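Local coordinates for protein B-agarase (Saccharophagus degradans, PDB 4BQ2) that probably degrades agarose as an exo-acting family 50 glycoside hydrolase, cleaving beta-linkages of the agarose chain, at residues V404-W418 with Y423-W436. Residues are numbered along the deposited sequence; the frame is centred on the assembly and turned at random.
Sequences VDRMLNWGFTSLGNW and YYDNNRIPFFANGW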
ATOM      1  N   VAL A 404     -19.199  -5.349  12.534  1.00 12.55           N
ATOM      2  CA  VAL A 404     -19.742  -4.090  13.087  1.00 15.09           C
ATOM      3  C   VAL A 404     -19.584  -4.074  14.628  1.00 14.62           C
ATOM      4  O   VAL A 404     -19.120  -3.081  15.210  1.00 15.08           O
ATOM      5  CB  VAL A 404     -21.236  -3.851  12.666  1.00 15.33           C
ATOM      6  CG1 VAL A 404     -21.810  -2.631  13.344  1.00 15.68           C
ATOM      7  CG2 VAL A 404     -21.343  -3.659  11.168  1.00 14.80           C
ATOM      8  N   ASP A 405     -19.902  -5.187  15.285  1.00 15.62           N
ATOM      9  CA  ASP A 405     -19.753  -5.259  16.757  1.00 16.62           C
ATOM     10  C   ASP A 405     -18.295  -5.028  17.174  1.00 16.54           C
ATOM     11  O   ASP A 405     -18.045  -4.363  18.170  1.00 16.14           O
ATOM     12  CB  ASP A 405     -20.226  -6.616  17.302  1.00 16.50           C
ATOM     13  CG  ASP A 405     -21.763  -6.744  17.334  1.00 20.13           C
ATOM     14  OD1 ASP A 405     -22.505  -5.735  17.066  1.00 18.12           O
ATOM     15  OD2 ASP A 405     -22.237  -7.856  17.630  1.00 20.00           O
ATOM     16  N   ARG A 406     -17.346  -5.604  16.423  1.00 16.00           N
ATOM     17  CA  ARG A 406     -15.917  -5.373  16.702  1.00 15.31           C
ATOM     18  C   ARG A 406     -15.607  -3.892  16.540  1.00 15.59           C
ATOM     19  O   ARG A 406     -15.006  -3.301  17.406  1.00 15.59           O
ATOM     20  CB  ARG A 406     -15.032  -6.129  15.713  1.00 14.86           C
ATOM     21  CG  ARG A 406     -14.976  -7.631  15.965  1.00 14.30           C
ATOM     22  CD  ARG A 406     -14.437  -8.358  14.747  1.00 14.09           C
ATOM     23  NE  ARG A 406     -13.909  -9.684  15.113  1.00 13.77           N
ATOM     24  CZ  ARG A 406     -13.516 -10.603  14.244  1.00 15.12           C
ATOM     25  NH1 ARG A 406     -13.550 -10.371  12.912  1.00 14.34           N
ATOM     26  NH2 ARG A 406     -13.086 -11.767  14.717  1.00 13.97           N
ATOM     27  N   MET A 407     -15.959  -3.320  15.392  1.00 15.66           N
ATOM     28  CA  MET A 407     -15.597  -1.903  15.122  1.00 16.17           C
ATOM     29  C   MET A 407     -16.064  -0.995  16.251  1.00 16.23           C
ATOM     30  O   MET A 407     -15.298  -0.157  16.752  1.00 16.13           O
ATOM     31  CB  MET A 407     -16.168  -1.434  13.784  1.00 16.73           C
ATOM     32  CG  MET A 407     -15.605  -2.197  12.581  1.00 16.62           C
ATOM     33  SD  MET A 407     -13.805  -2.321  12.557  1.00 18.46           S
ATOM     34  CE  MET A 407     -13.577  -3.976  11.885  1.00 19.50           C
ATOM     35  N   LEU A 408     -17.320  -1.175  16.655  1.00 16.15           N
ATOM     36  CA  LEU A 408     -17.895  -0.430  17.794  1.00 15.57           C
ATOM     37  C   LEU A 408     -17.189  -0.704  19.125  1.00 16.55           C
ATOM     38  O   LEU A 408     -16.906   0.231  19.900  1.00 15.85           O
ATOM     39  CB  LEU A 408     -19.412  -0.685  17.911  1.00 16.05           C
ATOM     40  CG  LEU A 408     -20.231  -0.208  16.719  1.00 15.30           C
ATOM     41  CD1 LEU A 408     -21.665  -0.670  16.902  1.00 15.65           C
ATOM     42  CD2 LEU A 408     -20.143   1.314  16.600  1.00 15.65           C
ATOM     43  N   ASN A 409     -16.885  -1.961  19.410  1.00 15.54           N
ATOM     44  CA  ASN A 409     -16.118  -2.256  20.628  1.00 16.27           C
ATOM     45  C   ASN A 409     -14.727  -1.629  20.591  1.00 14.64           C
ATOM     46  O   ASN A 409     -14.219  -1.112  21.601  1.00 14.06           O
ATOM     47  CB  ASN A 409     -16.019  -3.786  20.882  1.00 16.19           C
ATOM     48  CG  ASN A 409     -15.235  -4.115  22.157  1.00 17.53           C
ATOM     49  OD1 ASN A 409     -14.031  -4.365  22.113  1.00 17.71           O
ATOM     50  ND2 ASN A 409     -15.908  -4.042  23.308  1.00 17.88           N
ATOM     51  N   TRP A 410     -14.119  -1.649  19.405  1.00 13.60           N
ATOM     52  CA  TRP A 410     -12.730  -1.215  19.253  1.00 14.20           C
ATOM     53  C   TRP A 410     -12.653   0.296  19.145  1.00 15.29           C
ATOM     54  O   TRP A 410     -11.559   0.866  19.130  1.00 16.39           O
ATOM     55  CB  TRP A 410     -12.126  -1.848  17.988  1.00 14.39           C
ATOM     56  CG  TRP A 410     -12.062  -3.359  18.015  1.00 14.42           C
ATOM     57  CD1 TRP A 410     -12.265  -4.190  19.093  1.00 14.43           C
ATOM     58  CD2 TRP A 410     -11.730  -4.180  16.915  1.00 14.75           C
ATOM     59  NE1 TRP A 410     -12.091  -5.502  18.705  1.00 15.35           N
ATOM     60  CE2 TRP A 410     -11.761  -5.520  17.365  1.00 15.24           C
ATOM     61  CE3 TRP A 410     -11.405  -3.914  15.570  1.00 14.14           C
ATOM     62  CZ2 TRP A 410     -11.504  -6.593  16.517  1.00 14.84           C
ATOM     63  CZ3 TRP A 410     -11.151  -4.994  14.714  1.00 15.41           C
ATOM     64  CH2 TRP A 410     -11.161  -6.315  15.209  1.00 15.56           C
ATOM     65  N   GLY A 411     -13.827   0.926  19.056  1.00 16.68           N
ATOM     66  CA  GLY A 411     -13.953   2.390  19.138  1.00 15.94           C
ATOM     67  C   GLY A 411     -13.841   3.125  17.810  1.00 15.73           C
ATOM     68  O   GLY A 411     -13.801   4.364  17.775  1.00 15.85           O
ATOM     69  N   PHE A 412     -13.822   2.379  16.714  1.00 15.83           N
ATOM     70  CA  PHE A 412     -13.695   3.002  15.405  1.00 15.38           C
ATOM     71  C   PHE A 412     -14.958   3.729  15.053  1.00 15.10           C
ATOM     72  O   PHE A 412     -16.055   3.250  15.371  1.00 16.74           O
ATOM     73  CB  PHE A 412     -13.405   1.970  14.349  1.00 15.24           C
ATOM     74  CG  PHE A 412     -11.991   1.481  14.364  1.00 15.37           C
ATOM     75  CD1 PHE A 412     -10.944   2.364  14.162  1.00 15.60           C
ATOM     76  CD2 PHE A 412     -11.709   0.124  14.582  1.00 15.35           C
ATOM     77  CE1 PHE A 412      -9.610   1.935  14.155  1.00 15.18           C
ATOM     78  CE2 PHE A 412     -10.384  -0.314  14.569  1.00 15.20           C
ATOM     79  CZ  PHE A 412      -9.340   0.591  14.373  1.00 15.42           C
ATOM     80  N   THR A 413     -14.820   4.879  14.410  1.00 14.77           N
ATOM     81  CA  THR A 413     -15.987   5.685  14.154  1.00 14.99           C
ATOM     82  C   THR A 413     -16.555   5.395  12.749  1.00 15.44           C
ATOM     83  O   THR A 413     -17.618   5.925  12.391  1.00 15.34           O
ATOM     84  CB  THR A 413     -15.684   7.178  14.292  1.00 14.55           C
ATOM     85  OG1 THR A 413     -14.653   7.533  13.385  1.00 13.17           O
ATOM     86  CG2 THR A 413     -15.257   7.555  15.725  1.00 14.87           C
ATOM     87  N   SER A 414     -15.878   4.543  11.970  1.00 13.77           N
ATOM     88  CA  SER A 414     -16.346   4.222  10.619  1.00 13.42           C
ATOM     89  C   SER A 414     -15.847   2.876  10.136  1.00 13.29           C
ATOM     90  O   SER A 414     -14.899   2.339  10.707  1.00 14.10           O
ATOM     91  CB  SER A 414     -15.813   5.269   9.619  1.00 13.44           C
ATOM     92  OG  SER A 414     -14.402   5.254   9.542  1.00 13.75           O
ATOM     93  N   LEU A 415     -16.481   2.398   9.060  1.00 12.89           N
ATOM     94  CA  LEU A 415     -15.950   1.401   8.096  1.00 12.05           C
ATOM     95  C   LEU A 415     -15.282   2.178   6.976  1.00 12.04           C
ATOM     96  O   LEU A 415     -15.854   3.136   6.471  1.00 11.79           O
ATOM     97  CB  LEU A 415     -17.094   0.551   7.513  1.00 11.80           C
ATOM     98  CG  LEU A 415     -18.076  -0.012   8.562  1.00 12.25           C
ATOM     99  CD1 LEU A 415     -19.286  -0.738   7.940  1.00 11.25           C
ATOM    100  CD2 LEU A 415     -17.374  -0.918   9.557  1.00 12.88           C
ATOM    101  N   GLY A 416     -14.074   1.778   6.584  1.00 11.58           N
ATOM    102  CA  GLY A 416     -13.251   2.629   5.729  1.00 12.00           C
ATOM    103  C   GLY A 416     -13.515   2.265   4.294  1.00 12.08           C
ATOM    104  O   GLY A 416     -14.587   1.725   3.955  1.00 13.26           O
ATOM    105  N   ASN A 417     -12.557   2.571   3.430  1.00 12.27           N
ATOM    106  CA  ASN A 417     -12.741   2.351   2.015  1.00 12.97           C
ATOM    107  C   ASN A 417     -12.859   0.875   1.657  1.00 13.98           C
ATOM    108  O   ASN A 417     -12.341   0.033   2.366  1.00 15.14           O
ATOM    109  CB  ASN A 417     -11.575   2.968   1.231  1.00 12.75           C
ATOM    110  CG  ASN A 417     -11.955   3.288  -0.199  1.00 14.08           C
ATOM    111  OD1 ASN A 417     -13.159   3.442  -0.528  1.00 14.67           O
ATOM    112  ND2 ASN A 417     -10.957   3.453  -1.046  1.00 13.17           N
ATOM    113  N   TRP A 418     -13.504   0.606   0.529  1.00 14.15           N
ATOM    114  CA  TRP A 418     -13.760  -0.742   0.034  1.00 14.32           C
ATOM    115  C   TRP A 418     -14.464  -1.574   1.098  1.00 14.75           C
ATOM    116  O   TRP A 418     -14.068  -2.721   1.390  1.00 14.41           O
ATOM    117  CB  TRP A 418     -12.453  -1.399  -0.443  1.00 13.85           C
ATOM    118  CG  TRP A 418     -11.803  -0.548  -1.523  1.00 13.61           C
ATOM    119  CD1 TRP A 418     -12.303  -0.264  -2.753  1.00 13.07           C
ATOM    120  CD2 TRP A 418     -10.500   0.065  -1.457  1.00 13.29           C
ATOM    121  NE1 TRP A 418     -11.399   0.494  -3.471  1.00 12.91           N
ATOM    122  CE2 TRP A 418     -10.298   0.733  -2.686  1.00 12.83           C
ATOM    123  CE3 TRP A 418      -9.500   0.130  -0.463  1.00 12.80           C
ATOM    124  CZ2 TRP A 418      -9.121   1.445  -2.972  1.00 12.99           C
ATOM    125  CZ3 TRP A 418      -8.322   0.833  -0.734  1.00 12.26           C
ATOM    126  CH2 TRP A 418      -8.154   1.487  -1.990  1.00 12.64           C
ATOM    127  N   TYR A 423     -22.859  -3.839   3.811  1.00 13.92           N
ATOM    128  CA  TYR A 423     -22.782  -3.118   5.100  1.00 13.67           C
ATOM    129  C   TYR A 423     -23.445  -1.736   5.030  1.00 13.74           C
ATOM    130  O   TYR A 423     -23.611  -1.076   6.039  1.00 13.26           O
ATOM    131  CB  TYR A 423     -21.333  -2.823   5.497  1.00 14.67           C
ATOM    132  CG  TYR A 423     -20.542  -3.984   6.014  1.00 14.44           C
ATOM    133  CD1 TYR A 423     -20.608  -4.353   7.350  1.00 14.93           C
ATOM    134  CD2 TYR A 423     -19.711  -4.713   5.162  1.00 15.91           C
ATOM    135  CE1 TYR A 423     -19.864  -5.436   7.831  1.00 16.01           C
ATOM    136  CE2 TYR A 423     -18.981  -5.795   5.620  1.00 15.06           C
ATOM    137  CZ  TYR A 423     -19.054  -6.144   6.956  1.00 16.36           C
ATOM    138  OH  TYR A 423     -18.307  -7.183   7.425  1.00 15.71           O
ATOM    139  N   TYR A 424     -23.830  -1.304   3.843  1.00 14.16           N
ATOM    140  CA  TYR A 424     -24.258   0.110   3.688  1.00 15.34           C
ATOM    141  C   TYR A 424     -25.571   0.453   4.383  1.00 17.07           C
ATOM    142  O   TYR A 424     -25.867   1.650   4.600  1.00 17.03           O
ATOM    143  CB  TYR A 424     -24.374   0.458   2.207  1.00 14.53           C
ATOM    144  CG  TYR A 424     -23.045   0.633   1.508  1.00 15.71           C
ATOM    145  CD1 TYR A 424     -21.815   0.384   2.163  1.00 15.59           C
ATOM    146  CD2 TYR A 424     -23.010   0.959   0.140  1.00 15.18           C
ATOM    147  CE1 TYR A 424     -20.608   0.513   1.471  1.00 15.64           C
ATOM    148  CE2 TYR A 424     -21.817   1.109  -0.524  1.00 16.55           C
ATOM    149  CZ  TYR A 424     -20.625   0.872   0.133  1.00 16.38           C
ATOM    150  OH  TYR A 424     -19.461   1.007  -0.617  1.00 17.74           O
ATOM    151  N   ASP A 425     -26.358  -0.567   4.723  1.00 16.82           N
ATOM    152  CA  ASP A 425     -27.563  -0.330   5.515  1.00 18.45           C
ATOM    153  C   ASP A 425     -27.463  -0.801   6.961  1.00 18.00           C
ATOM    154  O   ASP A 425     -28.487  -1.023   7.598  1.00 17.28           O
ATOM    155  CB  ASP A 425     -28.821  -0.917   4.832  1.00 19.65           C
ATOM    156  CG  ASP A 425     -28.795  -2.436   4.741  1.00 22.72           C
ATOM    157  OD1 ASP A 425     -27.723  -3.029   4.957  1.00 25.64           O
ATOM    158  OD2 ASP A 425     -29.851  -3.039   4.440  1.00 23.09           O
ATOM    159  N   ASN A 426     -26.256  -0.961   7.492  1.00 16.28           N
ATOM    160  CA  ASN A 426     -26.111  -1.521   8.838  1.00 16.20           C
ATOM    161  C   ASN A 426     -26.729  -0.606   9.876  1.00 16.82           C
ATOM    162  O   ASN A 426     -27.257  -1.063  10.859  1.00 17.74           O
ATOM    163  CB  ASN A 426     -24.645  -1.840   9.144  1.00 16.50           C
ATOM    164  CG  ASN A 426     -23.862  -0.625   9.569  1.00 16.87           C
ATOM    165  OD1 ASN A 426     -23.932  -0.239  10.729  1.00 17.14           O
ATOM    166  ND2 ASN A 426     -23.128  -0.013   8.641  1.00 16.53           N
ATOM    167  N   ASN A 427     -26.690   0.695   9.603  1.00 18.94           N
ATOM    168  CA  ASN A 427     -27.355   1.705  10.419  1.00 19.71           C
ATOM    169  C   ASN A 427     -26.901   1.702  11.892  1.00 19.46           C
ATOM    170  O   ASN A 427     -27.665   2.037  12.780  1.00 19.13           O
ATOM    171  CB  ASN A 427     -28.884   1.608  10.277  1.00 20.26           C
ATOM    172  CG  ASN A 427     -29.348   1.939   8.875  1.00 22.20           C
ATOM    173  OD1 ASN A 427     -28.584   2.479   8.063  1.00 21.76           O
ATOM    174  ND2 ASN A 427     -30.605   1.596   8.563  1.00 23.17           N
ATOM    175  N   ARG A 428     -25.638   1.352  12.130  1.00 17.82           N
ATOM    176  CA  ARG A 428     -25.084   1.350  13.502  1.00 17.80           C
ATOM    177  C   ARG A 428     -23.698   2.023  13.515  1.00 15.91           C
ATOM    178  O   ARG A 428     -23.213   2.492  14.558  1.00 14.83           O
ATOM    179  CB  ARG A 428     -24.984  -0.102  14.044  1.00 18.94           C
ATOM    180  CG  ARG A 428     -26.325  -0.821  14.306  1.00 21.50           C
ATOM    181  CD  ARG A 428     -26.133  -2.356  14.243  1.00 26.00           C
ATOM    182  NE  ARG A 428     -25.304  -2.698  15.353  1.00 26.89           N
ATOM    183  CZ  ARG A 428     -24.462  -3.712  15.498  1.00 23.62           C
ATOM    184  NH1 ARG A 428     -24.236  -4.682  14.591  1.00 21.97           N
ATOM    185  NH2 ARG A 428     -23.836  -3.717  16.642  1.00 23.30           N
ATOM    186  N   ILE A 429     -23.047   2.041  12.357  1.00 14.29           N
ATOM    187  CA  ILE A 429     -21.724   2.671  12.226  1.00 13.68           C
ATOM    188  C   ILE A 429     -21.616   3.273  10.812  1.00 13.13           C
ATOM    189  O   ILE A 429     -22.078   2.660   9.831  1.00 13.55           O
ATOM    190  CB  ILE A 429     -20.554   1.670  12.508  1.00 13.80           C
ATOM    191  CG1 ILE A 429     -19.218   2.441  12.608  1.00 13.64           C
ATOM    192  CG2 ILE A 429     -20.506   0.557  11.439  1.00 13.92           C
ATOM    193  CD1 ILE A 429     -18.034   1.544  13.001  1.00 13.97           C
ATOM    194  N   PRO A 430     -21.085   4.509  10.704  1.00 13.66           N
ATOM    195  CA  PRO A 430     -20.977   5.125   9.384  1.00 13.66           C
ATOM    196  C   PRO A 430     -19.997   4.386   8.499  1.00 14.44           C
ATOM    197  O   PRO A 430     -19.175   3.595   8.991  1.00 14.55           O
ATOM    198  CB  PRO A 430     -20.408   6.529   9.697  1.00 13.72           C
ATOM    199  CG  PRO A 430     -20.770   6.769  11.117  1.00 13.31           C
ATOM    200  CD  PRO A 430     -20.618   5.417  11.763  1.00 13.20           C
ATOM    201  N   PHE A 431     -20.044   4.659   7.201  1.00 14.89           N
ATOM    202  CA  PHE A 431     -19.128   3.992   6.256  1.00 14.84           C
ATOM    203  C   PHE A 431     -18.683   4.961   5.168  1.00 15.17           C
ATOM    204  O   PHE A 431     -19.337   5.978   4.927  1.00 14.02           O
ATOM    205  CB  PHE A 431     -19.822   2.797   5.576  1.00 15.32           C
ATOM    206  CG  PHE A 431     -21.027   3.186   4.759  1.00 15.33           C
ATOM    207  CD1 PHE A 431     -22.275   3.396   5.376  1.00 16.04           C
ATOM    208  CD2 PHE A 431     -20.915   3.346   3.373  1.00 15.19           C
ATOM    209  CE1 PHE A 431     -23.396   3.761   4.609  1.00 15.90           C
ATOM    210  CE2 PHE A 431     -22.012   3.704   2.614  1.00 17.05           C
ATOM    211  CZ  PHE A 431     -23.258   3.891   3.223  1.00 16.32           C
ATOM    212  N   PHE A 432     -17.584   4.619   4.506  1.00 14.01           N
ATOM    213  CA  PHE A 432     -17.095   5.373   3.340  1.00 13.63           C
ATOM    214  C   PHE A 432     -17.429   4.572   2.120  1.00 13.38           C
ATOM    215  O   PHE A 432     -17.264   3.355   2.139  1.00 15.31           O
ATOM    216  CB  PHE A 432     -15.589   5.615   3.436  1.00 12.22           C
ATOM    217  CG  PHE A 432     -15.236   6.637   4.471  1.00 13.36           C
ATOM    218  CD1 PHE A 432     -15.415   6.368   5.827  1.00 13.40           C
ATOM    219  CD2 PHE A 432     -14.779   7.895   4.083  1.00 12.87           C
ATOM    220  CE1 PHE A 432     -15.126   7.326   6.809  1.00 13.21           C
ATOM    221  CE2 PHE A 432     -14.462   8.859   5.049  1.00 13.80           C
ATOM    222  CZ  PHE A 432     -14.630   8.572   6.412  1.00 13.80           C
ATOM    223  N   ALA A 433     -17.903   5.248   1.076  1.00 13.33           N
ATOM    224  CA  ALA A 433     -18.278   4.576  -0.168  1.00 13.53           C
ATOM    225  C   ALA A 433     -17.160   4.768  -1.173  1.00 13.78           C
ATOM    226  O   ALA A 433     -16.316   5.608  -0.964  1.00 14.64           O
ATOM    227  CB  ALA A 433     -19.558   5.165  -0.736  1.00 13.64           C
ATOM    228  N   ASN A 434     -17.198   4.021  -2.278  1.00 13.50           N
ATOM    229  CA  ASN A 434     -16.204   4.165  -3.338  1.00 14.00           C
ATOM    230  C   ASN A 434     -16.713   3.720  -4.676  1.00 14.03           C
ATOM    231  O   ASN A 434     -17.643   2.887  -4.789  1.00 15.74           O
ATOM    232  CB  ASN A 434     -14.962   3.314  -3.030  1.00 14.70           C
ATOM    233  CG  ASN A 434     -15.213   1.809  -3.211  1.00 15.13           C
ATOM    234  OD1 ASN A 434     -15.724   1.089  -2.301  1.00 16.86           O
ATOM    235  ND2 ASN A 434     -14.864   1.324  -4.375  1.00 14.78           N
ATOM    236  N   GLY A 435     -16.052   4.230  -5.708  1.00 14.39           N
ATOM    237  CA  GLY A 435     -16.231   3.726  -7.055  1.00 13.31           C
ATOM    238  C   GLY A 435     -14.931   3.892  -7.802  1.00 13.66           C
ATOM    239  O   GLY A 435     -13.999   4.601  -7.337  1.00 13.38           O
ATOM    240  N   TRP A 436     -14.859   3.216  -8.942  1.00 13.97           N
ATOM    241  CA  TRP A 436     -13.711   3.309  -9.838  1.00 15.18           C
ATOM    242  C   TRP A 436     -14.232   3.713 -11.205  1.00 15.23           C
ATOM    243  O   TRP A 436     -15.198   3.123 -11.692  1.00 15.05           O
ATOM    244  CB  TRP A 436     -13.073   1.934 -10.046  1.00 14.48           C
ATOM    245  CG  TRP A 436     -12.583   1.156  -8.885  1.00 14.77           C
ATOM    246  CD1 TRP A 436     -13.280   0.207  -8.184  1.00 15.23           C
ATOM    247  CD2 TRP A 436     -11.247   1.161  -8.339  1.00 14.90           C
ATOM    248  NE1 TRP A 436     -12.473  -0.365  -7.232  1.00 15.40           N
ATOM    249  CE2 TRP A 436     -11.212   0.186  -7.318  1.00 15.71           C
ATOM    250  CE3 TRP A 436     -10.086   1.870  -8.639  1.00 15.10           C
ATOM    251  CZ2 TRP A 436     -10.051  -0.069  -6.546  1.00 16.02           C
ATOM    252  CZ3 TRP A 436      -8.902   1.616  -7.890  1.00 16.13           C
ATOM    253  CH2 TRP A 436      -8.906   0.672  -6.839  1.00 16.03           C
TER
HETATM  254  O   HOH W   1     -12.724   2.395  -5.420  1.00 12.54           O
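I429 packs against V404, M407 and L408 of helix 394-410 and against F412 to L415, a worked example of how one branched side chain can join a helix to the chain that leaves it. Its CB faces L408 CD2. From there I429 CG2 turns to L415 CG, 3.8 Å away, and also meets V404 CG1, while CG1, anti to the backbone N (chi1 -170°), runs past S414 CA and the T413 carbonyl. The extended chain then carries I429 CD1 inward to M407 CB and close to F412 O. At the outer end, R428 lays one guanidinium face over V404 CG1, and its NH2 forms a salt bridge with D405 OD1. Within the same loop, N426 OD1 accepts from R428 N (an Asx turn) and from I429 N, together an Asx motif. Beyond it, L415 N donates to P430 O (2.9 Å) and L415 O receives F432 N, a single parallel-running bridge. Since G416 also bonds to L286, N417 to I288 and W418 to I289, and F431 to W482 and V484, the contact joins strand 431-435 to the extended chain 415-418, consistent with adjacent staves of the (beta/alpha)8 barrel probable for this glycoside hydrolase.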